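Local coordinates for protein nucleoside hydrolase, putative (PDB 3FZ0) that is a putative member of the nucleoside hydrolase family and binds a calcium ion, at residues V287-A290 and E294-L297; E209-S214 and T278-D283; T138-A143 and D149-L154. The protein carries 2 engineered substitutions. One frame throughout, in Å; residues are numbered along the deposited sequence.

Interaction 1: V287-A290 and E294-L297; sequences VLVA and ESVL
Leu288 opens the contact by laying its branched end against the side chain of Ser295. Its CG is 3.8 Å from Ser295 OG, and its methyl CD2 lies 3.9 Å from Ser295 CB, so both heavy atoms of the small serine side chain face the branch of the leucine. CG stands anti to the leucine's own backbone N (chi1 -178°), which carries the branch across to the serine although the first bond of the side chain does not aim that way. The serine hydroxyl has its polar partner elsewhere: OG, placed between N and the carbonyl carbon (chi1 76°), is hydrogen-bonded to the backbone O of Arg292, within the turn joining the two segments. Toward 287-290, Ser295 therefore acts as packing, and it is buried.

Val289, next along the helix, is where the backbones come nearest, its CA lying 6.2 Å from that of Ser295. Both of its methyls straddle one methyl of Val296: CG1 is 3.8 Å and CG2 4.0 Å from Val296 CG2, with the two side chains set obliquely to each other. Val289 CG2 also reaches to within 4.1 Å of Ser295 OG, bridging the two residues of the second segment.

Val343 of strand 337-343 touches both Leu288 and Val289, while Ile340 of the same strand meets Val296. Ser295 and Leu297 make backbone hydrogen bonds to Asp344 and Lys342, which places the start of strand 296-306 alongside 337-343, antiparallel to it. The arrangement is that of a tight helix-to-strand connection in an alpha/beta fold: helix 282-291 ends, the chain turns through a short 3-10 segment, and the first residues of strand 296-306 pack back on the helix.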
loop_
_atom_site.group_PDB
_atom_site.type_symbol
_atom_site.label_atom_id
_atom_site.label_comp_id
_atom_site.label_asym_id
_atom_site.label_seq_id
_atom_site.Cartn_x
_atom_site.Cartn_y
_atom_site.Cartn_z
ATOM N N VAL B 287 -6.080 26.909 -17.639
ATOM C CA VAL B 287 -6.539 27.421 -18.947
ATOM C C VAL B 287 -5.555 28.454 -19.532
ATOM O O VAL B 287 -5.241 28.394 -20.723
ATOM C CB VAL B 287 -8.014 27.980 -18.928
ATOM C CG1 VAL B 287 -8.363 28.646 -20.233
ATOM C CG2 VAL B 287 -9.005 26.827 -18.651
ATOM N N LEU B 288 -5.036 29.358 -18.706
ATOM C CA LEU B 288 -4.042 30.308 -19.187
ATOM C C LEU B 288 -2.780 29.620 -19.735
ATOM O O LEU B 288 -2.240 30.010 -20.794
ATOM C CB LEU B 288 -3.669 31.291 -18.084
ATOM C CG LEU B 288 -2.662 32.361 -18.489
ATOM C CD1 LEU B 288 -3.366 33.401 -19.294
ATOM C CD2 LEU B 288 -2.077 32.954 -17.233
ATOM N N VAL B 289 -2.310 28.595 -19.027
ATOM C CA VAL B 289 -1.124 27.870 -19.461
ATOM C C VAL B 289 -1.364 27.241 -20.831
ATOM O O VAL B 289 -0.485 27.270 -21.676
ATOM C CB VAL B 289 -0.655 26.849 -18.407
ATOM C CG1 VAL B 289 0.348 25.850 -18.987
ATOM C CG2 VAL B 289 -0.032 27.582 -17.228
ATOM N N ALA B 290 -2.557 26.683 -21.035
ATOM C CA ALA B 290 -2.903 26.006 -22.284
ATOM C C ALA B 290 -2.908 26.935 -23.460
ATOM O O ALA B 290 -2.452 26.588 -24.530
ATOM C CB ALA B 290 -4.265 25.362 -22.180
ATOM N N GLU B 294 3.445 31.301 -23.233
ATOM C CA GLU B 294 4.442 32.288 -22.830
ATOM C C GLU B 294 4.229 32.751 -21.384
ATOM O O GLU B 294 5.104 33.386 -20.801
ATOM C CB GLU B 294 4.466 33.490 -23.802
ATOM C CG GLU B 294 3.156 34.344 -23.832
ATOM C CD GLU B 294 2.077 33.863 -24.865
ATOM O OE1 GLU B 294 2.037 32.659 -25.219
ATOM O OE2 GLU B 294 1.257 34.712 -25.321
ATOM N N SER B 295 3.079 32.406 -20.806
ATOM C CA SER B 295 2.802 32.676 -19.389
ATOM C C SER B 295 3.576 31.768 -18.432
ATOM O O SER B 295 3.606 32.042 -17.241
ATOM C CB SER B 295 1.312 32.553 -19.081
ATOM O OG SER B 295 0.939 31.185 -19.018
ATOM N N VAL B 296 4.159 30.687 -18.955
ATOM C CA VAL B 296 4.962 29.793 -18.149
ATOM C C VAL B 296 6.338 30.434 -18.037
ATOM O O VAL B 296 7.079 30.467 -18.988
ATOM C CB VAL B 296 5.033 28.351 -18.773
ATOM C CG1 VAL B 296 6.068 27.462 -18.069
ATOM C CG2 VAL B 296 3.659 27.687 -18.793
ATOM N N LEU B 297 6.664 30.961 -16.873
ATOM C CA LEU B 297 7.978 31.573 -16.642
ATOM C C LEU B 297 9.044 30.544 -16.257
ATOM O O LEU B 297 10.225 30.739 -16.538
ATOM C CB LEU B 297 7.898 32.693 -15.591
ATOM C CG LEU B 297 7.142 33.979 -16.000
ATOM C CD1 LEU B 297 7.134 35.050 -14.871
ATOM C CD2 LEU B 297 7.622 34.582 -17.395
#

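Interaction 2: E209-S214 and T278-D283; sequences EVTVNS and TCVVPD. With CA (calcium ion), chain G.
Thr211 and Pro282 meet with their side chains at about a right angle, the threonine reaching the proline from helix 208-212. Thr211 OG1 lies 3.5 Å from Pro282 CG, a contact with ring carbon, while Thr211 CB sits 3.7 Å from Pro282 CA. The hydroxyl lies against ring carbon, and its hydrogen bond runs back into its own helix, to the backbone O of Trp208, which probably meets its polar need; a chi1 of 71° serves both purposes.

Val280 fits beside Thr211 and Val212 of the same helix by its two methyls. CG1 points at the main chain, 3.6 Å from Thr211 O, and CG2 approaches Val212 CA at 4.2 Å, so this valine packs on backbone more than on side chains. Farther along, a water joins the segments, donating to Ser214 O at 2.7 Å and accepting from Val281 N at 2.8 Å. Val281 is the N-cap residue of helix 282-291, so the bridge is made where that helix begins.

The first turn of this helix delivers a ligand to the calcium site that marks the nucleoside hydrolase fold. Asp283 OD2 binds the calcium ion at 2.4 Å, alongside Asp14, Asp19 and the carbonyl O of Leu134. The carboxylate binds through one oxygen: Asp283 OD1 instead accepts from a calcium-bound water at 2.6 Å, which probably steadies the rotation of the group. Asp283 N is hydrogen-bonded to Asp18 OD2, and Met165 of strand 162-165 touches the side chains of both Pro282 and Asp283.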
loop_
_atom_site.group_PDB
_atom_site.type_symbol
_atom_site.label_atom_id
_atom_site.label_comp_id
_atom_site.label_asym_id
_atom_site.label_seq_id
_atom_site.Cartn_x
_atom_site.Cartn_y
_atom_site.Cartn_z
ATOM N N GLU B 209 0.632 24.408 -5.979
ATOM C CA GLU B 209 1.560 25.453 -5.505
ATOM C C GLU B 209 1.817 26.523 -6.553
ATOM O O GLU B 209 1.861 27.685 -6.247
ATOM C CB GLU B 209 2.888 24.874 -5.002
ATOM C CG GLU B 209 2.749 23.957 -3.767
ATOM C CD GLU B 209 2.506 22.479 -4.118
ATOM O OE1 GLU B 209 2.016 22.206 -5.229
ATOM O OE2 GLU B 209 2.806 21.584 -3.288
ATOM N N VAL B 210 1.919 26.155 -7.814
ATOM C CA VAL B 210 2.093 27.190 -8.813
ATOM C C VAL B 210 0.838 28.057 -8.946
ATOM O O VAL B 210 0.958 29.243 -9.261
ATOM C CB VAL B 210 2.585 26.636 -10.177
ATOM C CG1 VAL B 210 1.456 25.961 -10.950
ATOM C CG2 VAL B 210 3.199 27.746 -10.971
ATOM N N THR B 211 -0.343 27.505 -8.677
ATOM C CA THR B 211 -1.564 28.338 -8.726
ATOM C C THR B 211 -1.676 29.218 -7.485
ATOM O O THR B 211 -2.087 30.372 -7.578
ATOM C CB THR B 211 -2.855 27.549 -9.033
ATOM O OG1 THR B 211 -3.204 26.742 -7.906
ATOM C CG2 THR B 211 -2.668 26.649 -10.302
ATOM N N VAL B 212 -1.262 28.703 -6.327
ATOM C CA VAL B 212 -1.217 29.526 -5.129
ATOM C C VAL B 212 -0.297 30.754 -5.350
ATOM O O VAL B 212 -0.557 31.865 -4.821
ATOM C CB VAL B 212 -0.736 28.711 -3.906
ATOM C CG1 VAL B 212 -0.472 29.646 -2.657
ATOM C CG2 VAL B 212 -1.749 27.622 -3.581
ATOM N N ASN B 213 0.768 30.529 -6.127
ATOM C CA ASN B 213 1.761 31.543 -6.444
ATOM C C ASN B 213 1.303 32.574 -7.465
ATOM O O ASN B 213 1.982 33.573 -7.695
ATOM C CB ASN B 213 3.020 30.884 -6.978
ATOM C CG ASN B 213 4.184 31.856 -7.052
ATOM O OD1 ASN B 213 4.709 32.150 -8.136
ATOM N ND2 ASN B 213 4.557 32.400 -5.900
ATOM N N SER B 214 0.164 32.307 -8.103
ATOM C CA SER B 214 -0.415 33.231 -9.092
ATOM C C SER B 214 -1.905 33.488 -8.800
ATOM O O SER B 214 -2.777 33.059 -9.560
ATOM C CB SER B 214 -0.246 32.662 -10.502
ATOM O OG SER B 214 -0.690 33.596 -11.437
ATOM N N THR B 278 -5.326 37.123 -0.448
ATOM C CA THR B 278 -5.339 36.576 -1.818
ATOM C C THR B 278 -6.410 35.507 -2.028
ATOM O O THR B 278 -6.793 34.805 -1.092
ATOM C CB THR B 278 -3.968 36.013 -2.276
ATOM O OG1 THR B 278 -3.767 34.747 -1.675
ATOM C CG2 THR B 278 -2.828 36.913 -1.897
ATOM N N CYS B 279 -6.882 35.430 -3.270
ATOM C CA CYS B 279 -7.836 34.449 -3.710
ATOM C C CYS B 279 -7.216 33.605 -4.834
ATOM O O CYS B 279 -6.861 34.131 -5.894
ATOM C CB CYS B 279 -9.091 35.162 -4.207
ATOM S SG CYS B 279 -10.377 33.994 -4.703
ATOM N N VAL B 280 -7.090 32.299 -4.596
ATOM C CA VAL B 280 -6.460 31.376 -5.532
ATOM C C VAL B 280 -7.519 30.849 -6.482
ATOM O O VAL B 280 -8.552 30.393 -6.032
ATOM C CB VAL B 280 -5.831 30.193 -4.787
ATOM C CG1 VAL B 280 -5.033 29.299 -5.734
ATOM C CG2 VAL B 280 -4.934 30.696 -3.662
ATOM N N VAL B 281 -7.262 30.923 -7.790
ATOM C CA VAL B 281 -8.212 30.472 -8.818
ATOM C C VAL B 281 -7.575 29.400 -9.731
ATOM O O VAL B 281 -7.329 29.639 -10.895
ATOM C CB VAL B 281 -8.742 31.683 -9.654
ATOM C CG1 VAL B 281 -9.941 31.274 -10.480
ATOM C CG2 VAL B 281 -9.134 32.824 -8.746
ATOM N N PRO B 282 -7.312 28.200 -9.199
ATOM C CA PRO B 282 -6.448 27.220 -9.890
ATOM C C PRO B 282 -6.810 26.886 -11.320
ATOM O O PRO B 282 -5.914 26.905 -12.195
ATOM C CB PRO B 282 -6.513 25.984 -8.994
ATOM C CG PRO B 282 -6.731 26.575 -7.616
ATOM C CD PRO B 282 -7.754 27.688 -7.887
ATOM N N ASP B 283 -8.078 26.555 -11.587
ATOM C CA ASP B 283 -8.452 26.164 -12.970
ATOM C C ASP B 283 -8.204 27.258 -14.000
ATOM O O ASP B 283 -7.894 26.956 -15.145
ATOM C CB ASP B 283 -9.899 25.710 -13.034
ATOM C CG ASP B 283 -10.131 24.433 -12.268
ATOM O OD1 ASP B 283 -9.177 23.652 -12.102
ATOM O OD2 ASP B 283 -11.272 24.196 -11.821
HETATM CA CA CA G . -12.234 22.113 -10.991
HETATM O O HOH W 1 -4.638 31.303 -8.611
HETATM O O HOH W 2 -10.055 22.017 -10.273
HETATM O O HOH W 3 -12.082 20.193 -9.101
HETATM O O HOH W 4 -12.408 23.438 -8.941
#

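Interaction 3: T138-A143 and D149-L154; sequences TNVALA and DLFSKL
Ala143 and Phe151 mark the closest approach of the two backbones, and even there their CA atoms are 9.1 Å apart, a gap that the aromatic side chain spans. Segment 138-143 is alpha-helical, with Leu142 N and Ala143 N bonded four residues back. Residues 149-153 of the second segment have 3-10 geometry, their bonds reaching three residues back. Asp149 O accepts from both Ser152 N and Ser152 OG; the hydroxyl lies 3.1 Å from this O, nearly in line with the C=O bond (179°).

The Phe151 ring meets the helix with its far end. Phe151 CZ is 3.6 Å from Ala143 CB, which lies at the ring edge and in its plane, and Phe151 CE1 is 3.7 Å from the carbonyl carbon of Ala143. On the neighbouring turn, Val140 CG1 comes to 4.4 Å from Phe151 CE2, a looser touch. With chi1 at -77°, CG is anti to the carbonyl carbon and the ring projects from the 3-10 turn to the helix. Leu131 of strand 127-133 contacts both Val140 and Phe151, and Leu115 of helix 110-120 touches Ala143.

Across the two segments the contact is mainly apolar, with the ring also lying against backbone atoms of the helix, in a buried setting, so its stability should come from apolar burial and fit, while the backbone bonds described and that of Ser152 OG stay within their own segments.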
loop_
_atom_site.group_PDB
_atom_site.type_symbol
_atom_site.label_atom_id
_atom_site.label_comp_id
_atom_site.label_asym_id
_atom_site.label_seq_id
_atom_site.Cartn_x
_atom_site.Cartn_y
_atom_site.Cartn_z
ATOM N N THR B 138 -11.177 11.176 -14.461
ATOM C CA THR B 138 -11.912 9.979 -14.807
ATOM C C THR B 138 -12.313 9.860 -16.279
ATOM O O THR B 138 -12.055 8.804 -16.896
ATOM C CB THR B 138 -13.150 9.797 -13.953
ATOM O OG1 THR B 138 -12.848 10.136 -12.599
ATOM C CG2 THR B 138 -13.652 8.325 -14.053
ATOM N N ASN B 139 -12.974 10.893 -16.831
ATOM C CA ASN B 139 -13.394 10.857 -18.222
ATOM C C ASN B 139 -12.205 10.693 -19.162
ATOM O O ASN B 139 -12.244 9.911 -20.106
ATOM C CB ASN B 139 -14.194 12.117 -18.617
ATOM C CG ASN B 139 -15.513 12.234 -17.872
ATOM O OD1 ASN B 139 -16.098 11.215 -17.462
ATOM N ND2 ASN B 139 -15.973 13.481 -17.658
ATOM N N VAL B 140 -11.147 11.436 -18.910
ATOM C CA VAL B 140 -9.967 11.346 -19.764
ATOM C C VAL B 140 -9.346 9.929 -19.769
ATOM O O VAL B 140 -9.078 9.354 -20.827
ATOM C CB VAL B 140 -8.902 12.434 -19.432
ATOM C CG1 VAL B 140 -7.804 12.399 -20.488
ATOM C CG2 VAL B 140 -9.533 13.830 -19.373
ATOM N N ALA B 141 -9.171 9.357 -18.581
ATOM C CA ALA B 141 -8.606 8.027 -18.457
ATOM C C ALA B 141 -9.456 7.033 -19.190
ATOM O O ALA B 141 -8.926 6.155 -19.862
ATOM C CB ALA B 141 -8.494 7.634 -16.998
ATOM N N LEU B 142 -10.773 7.168 -19.056
ATOM C CA LEU B 142 -11.731 6.213 -19.613
ATOM C C LEU B 142 -11.642 6.260 -21.145
ATOM O O LEU B 142 -11.525 5.202 -21.811
ATOM C CB LEU B 142 -13.119 6.580 -19.123
ATOM C CG LEU B 142 -14.206 5.577 -18.798
ATOM C CD1 LEU B 142 -13.617 4.348 -18.166
ATOM C CD2 LEU B 142 -15.179 6.234 -17.847
ATOM N N ALA B 143 -11.630 7.492 -21.697
ATOM C CA ALA B 143 -11.414 7.687 -23.123
ATOM C C ALA B 143 -10.077 7.109 -23.572
ATOM O O ALA B 143 -10.013 6.356 -24.562
ATOM C CB ALA B 143 -11.519 9.131 -23.482
ATOM N N ASP B 149 -4.864 5.561 -29.351
ATOM C CA ASP B 149 -4.289 6.131 -30.585
ATOM C C ASP B 149 -4.783 7.522 -30.977
ATOM O O ASP B 149 -4.002 8.342 -31.464
ATOM C CB ASP B 149 -4.503 5.193 -31.788
ATOM C CG ASP B 149 -3.560 3.984 -31.780
ATOM O OD1 ASP B 149 -2.602 3.945 -30.984
ATOM O OD2 ASP B 149 -3.779 3.062 -32.593
ATOM N N LEU B 150 -6.077 7.778 -30.790
ATOM C CA LEU B 150 -6.671 9.038 -31.193
ATOM C C LEU B 150 -6.082 10.236 -30.464
ATOM O O LEU B 150 -6.170 11.358 -30.953
ATOM C CB LEU B 150 -8.195 9.008 -31.019
ATOM C CG LEU B 150 -8.947 8.174 -32.047
ATOM C CD1 LEU B 150 -10.363 7.927 -31.570
ATOM C CD2 LEU B 150 -8.902 8.829 -33.451
ATOM N N PHE B 151 -5.479 10.003 -29.306
ATOM C CA PHE B 151 -4.961 11.100 -28.479
ATOM C C PHE B 151 -3.722 11.782 -29.033
ATOM O O PHE B 151 -3.348 12.858 -28.580
ATOM C CB PHE B 151 -4.786 10.660 -27.041
ATOM C CG PHE B 151 -6.079 10.601 -26.298
ATOM C CD1 PHE B 151 -6.940 9.496 -26.434
ATOM C CD2 PHE B 151 -6.484 11.671 -25.496
ATOM C CE1 PHE B 151 -8.172 9.471 -25.751
ATOM C CE2 PHE B 151 -7.692 11.636 -24.837
ATOM C CZ PHE B 151 -8.526 10.544 -24.951
ATOM N N SER B 152 -3.124 11.178 -30.051
ATOM C CA SER B 152 -1.982 11.778 -30.713
ATOM C C SER B 152 -2.447 12.934 -31.612
ATOM O O SER B 152 -1.621 13.700 -32.097
ATOM C CB SER B 152 -1.233 10.721 -31.532
ATOM O OG SER B 152 -1.986 10.421 -32.681
ATOM N N LYS B 153 -3.757 13.040 -31.842
ATOM C CA LYS B 153 -4.304 14.142 -32.634
ATOM C C LYS B 153 -4.265 15.474 -31.885
ATOM O O LYS B 153 -4.452 16.523 -32.486
ATOM C CB LYS B 153 -5.730 13.845 -33.121
ATOM C CG LYS B 153 -5.845 12.741 -34.189
ATOM C CD LYS B 153 -6.881 13.218 -35.146
ATOM C CE LYS B 153 -7.533 12.133 -35.940
ATOM N NZ LYS B 153 -8.829 12.701 -36.485
ATOM N N LEU B 154 -4.044 15.422 -30.578
ATOM C CA LEU B 154 -3.946 16.628 -29.729
ATOM C C LEU B 154 -2.532 17.194 -29.747
ATOM O O LEU B 154 -1.540 16.442 -29.689
ATOM C CB LEU B 154 -4.335 16.315 -28.290
ATOM C CG LEU B 154 -5.775 15.882 -28.029
ATOM C CD1 LEU B 154 -5.920 15.317 -26.660
ATOM C CD2 LEU B 154 -6.759 17.010 -28.196
#

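In the fold
Along the chain interaction 3 closes first, then interaction 2, then interaction 1. The last two share helix 282-291: interaction 2 holds its beginning, with the calcium ligand, and interaction 1 its later turns and the strand that follows. Their centres are about 13 Å apart. Interaction 3 lies about 22 Å from interaction 1 and about 27 Å from interaction 2, centre to centre, and on the opposite side of the chain's centre from the latter. The mixed sheet connects these regions, since strand 127-133 is touched by side chains of segment 287-290 and of interaction 3. One helix thus links the metal site to the sheet, while interaction 3 joins helix 138-146 to the 3-10 segment after it, beside strand 127-133.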